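Local coordinates for protein deoxyribose-phosphate aldolase (Toxoplasma gondii, PDB 4EIV) that belongs to the deoxyribose-phosphate aldolase family of enzymes and folds as a closed barrel of eight parallel strands surrounded by helices, at residues His200-Ala205 and Ile232-Glu237; Leu183-Gly188 and Met196-Leu201. All coordinates share one frame; numbering follows the deposited sequence. Where two conformers were deposited one is given.

Contact 1: His200-Ala205 and Ile232-Glu237; sequences HLISIA and IGIKIE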
# COMPACT_ATOMS: atom_id res chain seq x y z
N HIS A 200 -5.88 -7.17 18.42
CA HIS A 200 -7.33 -7.18 18.26
C HIS A 200 -8.01 -6.14 19.17
O HIS A 200 -8.85 -5.35 18.72
CB HIS A 200 -7.85 -8.61 18.52
CG HIS A 200 -9.33 -8.74 18.41
ND1 HIS A 200 -10.12 -9.10 19.47
CD2 HIS A 200 -10.16 -8.52 17.37
CE1 HIS A 200 -11.38 -9.13 19.08
NE2 HIS A 200 -11.44 -8.79 17.81
N LEU A 201 -7.61 -6.10 20.44
CA LEU A 201 -8.18 -5.13 21.37
C LEU A 201 -7.90 -3.69 20.99
O LEU A 201 -8.78 -2.84 21.08
CB LEU A 201 -7.70 -5.41 22.80
CG LEU A 201 -8.19 -6.69 23.45
CD1 LEU A 201 -7.73 -6.70 24.90
CD2 LEU A 201 -9.71 -6.79 23.36
N ILE A 202 -6.66 -3.43 20.59
CA ILE A 202 -6.30 -2.10 20.17
C ILE A 202 -7.10 -1.68 18.92
O ILE A 202 -7.56 -0.54 18.81
CB ILE A 202 -4.77 -2.00 19.96
CG1 ILE A 202 -4.09 -2.11 21.33
CG2 ILE A 202 -4.40 -0.68 19.29
CD1 ILE A 202 -2.58 -2.30 21.28
N SER A 203 -7.25 -2.60 17.98
CA SER A 203 -8.02 -2.34 16.77
C SER A 203 -9.46 -2.00 17.07
O SER A 203 -10.00 -1.06 16.49
CB SER A 203 -7.95 -3.54 15.83
OG SER A 203 -6.63 -3.74 15.35
N ILE A 204 -10.08 -2.72 18.01
CA ILE A 204 -11.46 -2.42 18.40
C ILE A 204 -11.54 -1.02 19.01
O ILE A 204 -12.43 -0.23 18.69
CB ILE A 204 -11.97 -3.42 19.43
CG1 ILE A 204 -12.14 -4.79 18.78
CG2 ILE A 204 -13.32 -2.97 20.01
CD1 ILE A 204 -12.38 -5.89 19.79
N ALA A 205 -10.61 -0.72 19.91
CA ALA A 205 -10.60 0.59 20.55
C ALA A 205 -10.51 1.72 19.55
O ALA A 205 -11.23 2.72 19.63
CB ALA A 205 -9.45 0.68 21.56
N ILE A 232 -5.45 8.24 12.97
CA ILE A 232 -4.73 7.58 14.08
C ILE A 232 -4.19 6.22 13.62
O ILE A 232 -4.90 5.41 13.02
CB ILE A 232 -5.60 7.44 15.34
CG1 ILE A 232 -6.11 8.82 15.78
CG2 ILE A 232 -4.78 6.79 16.47
CD1 ILE A 232 -7.21 8.81 16.80
N GLY A 233 -2.92 6.00 13.87
CA GLY A 233 -2.30 4.78 13.46
C GLY A 233 -2.09 3.76 14.53
O GLY A 233 -2.28 4.01 15.73
N ILE A 234 -1.73 2.55 14.10
CA ILE A 234 -1.35 1.48 15.02
C ILE A 234 0.07 1.03 14.67
O ILE A 234 0.41 0.85 13.50
CB ILE A 234 -2.30 0.26 15.00
CG1 ILE A 234 -1.94 -0.72 16.12
CG2 ILE A 234 -2.21 -0.47 13.69
CD1 ILE A 234 -2.89 -1.88 16.22
N LYS A 235 0.88 0.90 15.71
CA LYS A 235 2.24 0.37 15.61
C LYS A 235 2.31 -0.95 16.37
O LYS A 235 2.05 -0.98 17.59
CB LYS A 235 3.29 1.34 16.15
CG LYS A 235 4.69 0.79 16.20
CD LYS A 235 5.75 1.82 16.45
CE LYS A 235 7.11 1.19 16.66
NZ LYS A 235 8.19 2.21 16.80
N ILE A 236 2.64 -2.02 15.66
CA ILE A 236 2.76 -3.36 16.21
C ILE A 236 4.24 -3.57 16.49
O ILE A 236 5.06 -3.62 15.56
CB ILE A 236 2.20 -4.40 15.25
CG1 ILE A 236 0.72 -4.13 14.94
CG2 ILE A 236 2.34 -5.79 15.82
CD1 ILE A 236 0.04 -5.10 14.00
N GLU A 237 4.58 -3.57 17.77
CA GLU A 237 5.97 -3.76 18.23
C GLU A 237 6.13 -5.24 18.56
O GLU A 237 5.42 -5.78 19.41
CB GLU A 237 6.27 -2.85 19.42
CG GLU A 237 7.74 -2.82 19.87
CD GLU A 237 8.17 -4.03 20.65
OE1 GLU A 237 9.25 -4.54 20.32
OE2 GLU A 237 7.44 -4.46 21.58

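Contact 2: Leu183-Gly188 and Met196-Leu201; sequences LQTSSG and MFTVHL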
# COMPACT_ATOMS: atom_id res chain seq x y z
N LEU A 183 -1.18 4.40 18.39
CA LEU A 183 -1.14 3.49 19.54
C LEU A 183 -0.11 2.41 19.23
O LEU A 183 -0.20 1.73 18.21
CB LEU A 183 -2.49 2.84 19.79
CG LEU A 183 -3.60 3.81 20.15
CD1 LEU A 183 -4.91 3.04 20.40
CD2 LEU A 183 -3.23 4.67 21.38
N GLN A 184 0.89 2.31 20.09
CA GLN A 184 1.96 1.36 19.96
C GLN A 184 1.74 0.30 21.02
O GLN A 184 1.53 0.59 22.20
CB GLN A 184 3.31 2.07 20.12
CG GLN A 184 4.51 1.12 20.11
CD GLN A 184 5.86 1.85 20.06
OE1 GLN A 184 5.96 2.96 19.53
NE2 GLN A 184 6.87 1.23 20.63
N THR A 185 1.82 -0.96 20.62
CA THR A 185 1.49 -2.05 21.52
C THR A 185 2.36 -2.13 22.76
O THR A 185 1.88 -2.39 23.84
CB THR A 185 1.61 -3.43 20.80
OG1 THR A 185 2.93 -3.62 20.25
CG2 THR A 185 0.57 -3.56 19.70
N SER A 186 3.65 -1.92 22.59
CA SER A 186 4.63 -2.37 23.60
C SER A 186 5.96 -1.69 23.34
O SER A 186 6.23 -1.19 22.24
CB SER A 186 4.77 -3.90 23.55
OG SER A 186 4.86 -4.37 22.20
N SER A 187 6.75 -1.62 24.40
CA SER A 187 8.01 -0.89 24.43
C SER A 187 9.20 -1.41 23.64
O SER A 187 10.02 -0.60 23.17
CB SER A 187 8.47 -0.85 25.89
OG SER A 187 9.88 -0.78 25.90
N GLY A 188 9.34 -2.72 23.57
CA GLY A 188 10.51 -3.34 22.95
C GLY A 188 11.52 -3.78 24.00
O GLY A 188 12.16 -4.83 23.89
N MET A 196 -1.59 -11.38 18.87
CA MET A 196 -2.85 -11.30 18.13
C MET A 196 -3.94 -10.71 19.05
O MET A 196 -4.72 -9.84 18.66
CB MET A 196 -3.20 -12.71 17.65
CG MET A 196 -4.45 -12.84 16.85
SD MET A 196 -4.61 -14.55 16.29
CE MET A 196 -6.27 -14.46 15.59
N PHE A 197 -3.96 -11.16 20.30
CA PHE A 197 -4.93 -10.71 21.29
C PHE A 197 -4.85 -9.21 21.51
O PHE A 197 -5.86 -8.53 21.43
CB PHE A 197 -4.71 -11.49 22.61
CG PHE A 197 -5.54 -11.01 23.76
CD1 PHE A 197 -6.88 -11.30 23.84
CD2 PHE A 197 -4.96 -10.26 24.77
CE1 PHE A 197 -7.65 -10.86 24.92
CE2 PHE A 197 -5.71 -9.83 25.85
CZ PHE A 197 -7.05 -10.12 25.91
N THR A 198 -3.65 -8.70 21.78
CA THR A 198 -3.56 -7.26 22.04
C THR A 198 -3.82 -6.43 20.80
O THR A 198 -4.39 -5.33 20.89
CB THR A 198 -2.24 -6.85 22.73
OG1 THR A 198 -1.10 -7.06 21.87
CG2 THR A 198 -2.06 -7.57 24.03
N VAL A 199 -3.38 -6.89 19.64
CA VAL A 199 -3.65 -6.13 18.41
C VAL A 199 -5.17 -6.08 18.15
O VAL A 199 -5.68 -5.06 17.68
CB VAL A 199 -2.86 -6.71 17.20
CG1 VAL A 199 -3.36 -6.11 15.86
CG2 VAL A 199 -1.38 -6.48 17.39
N HIS A 200 -5.88 -7.17 18.42
CA HIS A 200 -7.33 -7.18 18.26
C HIS A 200 -8.01 -6.14 19.17
O HIS A 200 -8.85 -5.35 18.72
CB HIS A 200 -7.85 -8.61 18.52
CG HIS A 200 -9.33 -8.74 18.41
ND1 HIS A 200 -10.12 -9.10 19.47
CD2 HIS A 200 -10.16 -8.52 17.37
CE1 HIS A 200 -11.38 -9.13 19.08
NE2 HIS A 200 -11.44 -8.79 17.81
N LEU A 201 -7.61 -6.10 20.44
CA LEU A 201 -8.18 -5.13 21.37
C LEU A 201 -7.90 -3.69 20.99
O LEU A 201 -8.78 -2.84 21.08
CB LEU A 201 -7.70 -5.41 22.80
CG LEU A 201 -8.19 -6.69 23.45
CD1 LEU A 201 -7.73 -6.70 24.90
CD2 LEU A 201 -9.71 -6.79 23.36

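Contact 1: His200-Ala205 and Ile232-Glu237
Ile234 reaches from its barrel strand to Ile202 and Ser203 on the overlying helix, and its side chain can be followed atom by atom. CB stays behind the interface, with no atom of 200-205 within 4.2 Å. One bond further, CG1 lies anti to the backbone N (chi1 -172°) and comes to 4.0 Å from CG2 of Ile202. The chain then continues extended (chi2 176°), which carries CD1 to the front: it meets Ile202 CG2 at 3.6 Å, close to van der Waals contact, and Ile202 CB at 4.2 Å. Ile234 is modelled in two conformers, and these distances hold for the one described here. The strand 233-237 and the helix 196-210 belong to a TIM barrel, in which helices pack on the outside of a closed parallel sheet; the 7.9 Å between the CA atoms of Ser203 and Ile234 is the shortest CA-CA separation of the two segments. On the helix side, the branches of Ile202 divide the work. CG2, anti to the backbone N, meets CD1 of Ile234, whereas the longer branch turns to the loop after strand 182-184, with Ile202 CD1 3.7 Å from Thr185 CG2. Met253 of helix 243-257 also packs on Ile234. Ser203 OG sits 4.3 Å from Ile234 CD1; this buried hydroxyl is hydrogen-bonded to Val199 O, one turn earlier, and to Asn257 ND2.

Contact 2: Leu183-Gly188 and Met196-Leu201
Thr185 and Val199 have the shortest CA-CA separation of the two segments, 7.3 Å. Strand 182-184 ends just before Thr185, whose helix-like backbone angles break the extended path, while 196-201 is the first part of helix 196-210. Across the gap the contact is loose and carried by one methyl group: Thr185 CG2 lies 4.2 Å from Val199 CG2 and 4.4 Å from Thr198 OG1. A chi1 of 57° gives the two branches of Thr185 separate tasks, CG2 going to the helix while OG1 donates to Ser186 OG at 2.8 Å and also accepts the backbone N-H of Glu237. The turn is further tied by Gln184, whose NE2 donates to Ser186 O at 3.0 Å. That bond is nearly straight (164° at the hydrogen), and the acceptor lies close to the amide plane of Gln184, although the donor is tilted from the carbonyl plane of Ser186. Val199 also packs on Phe249 and Gln252 of helix 243-257, and Thr198 on Ile168 of helix 165-178. Because strand 182-184 belongs to a closed eight-stranded parallel barrel, the loop leaving its C-terminal end for helix 196-210 is a beta-alpha loop of a TIM barrel, at the end where enzymes of this fold carry their active sites.

Overall arrangement
Contact 2 comes first along the chain: strand 182-184 leads, through the loop 185-195, into helix 196-210, and contact 1 then joins the next turn of that helix to strand 233-237. The contacts share His200 and Leu201, and their centres lie about 6 Å apart. Together they frame a beta-alpha-beta crossover, since the two strands are parallel neighbours in the barrel sheet, as the probable backbone hydrogen bond of 2.8 Å between Lys235 N and Leu183 O attests. A second probable hydrogen bond, Glu237 OE2 to Ser186 OG at 2.7 Å, ties the end of strand 233-237 to the loop that follows strand 182-184. One helix thus covers two adjacent strands.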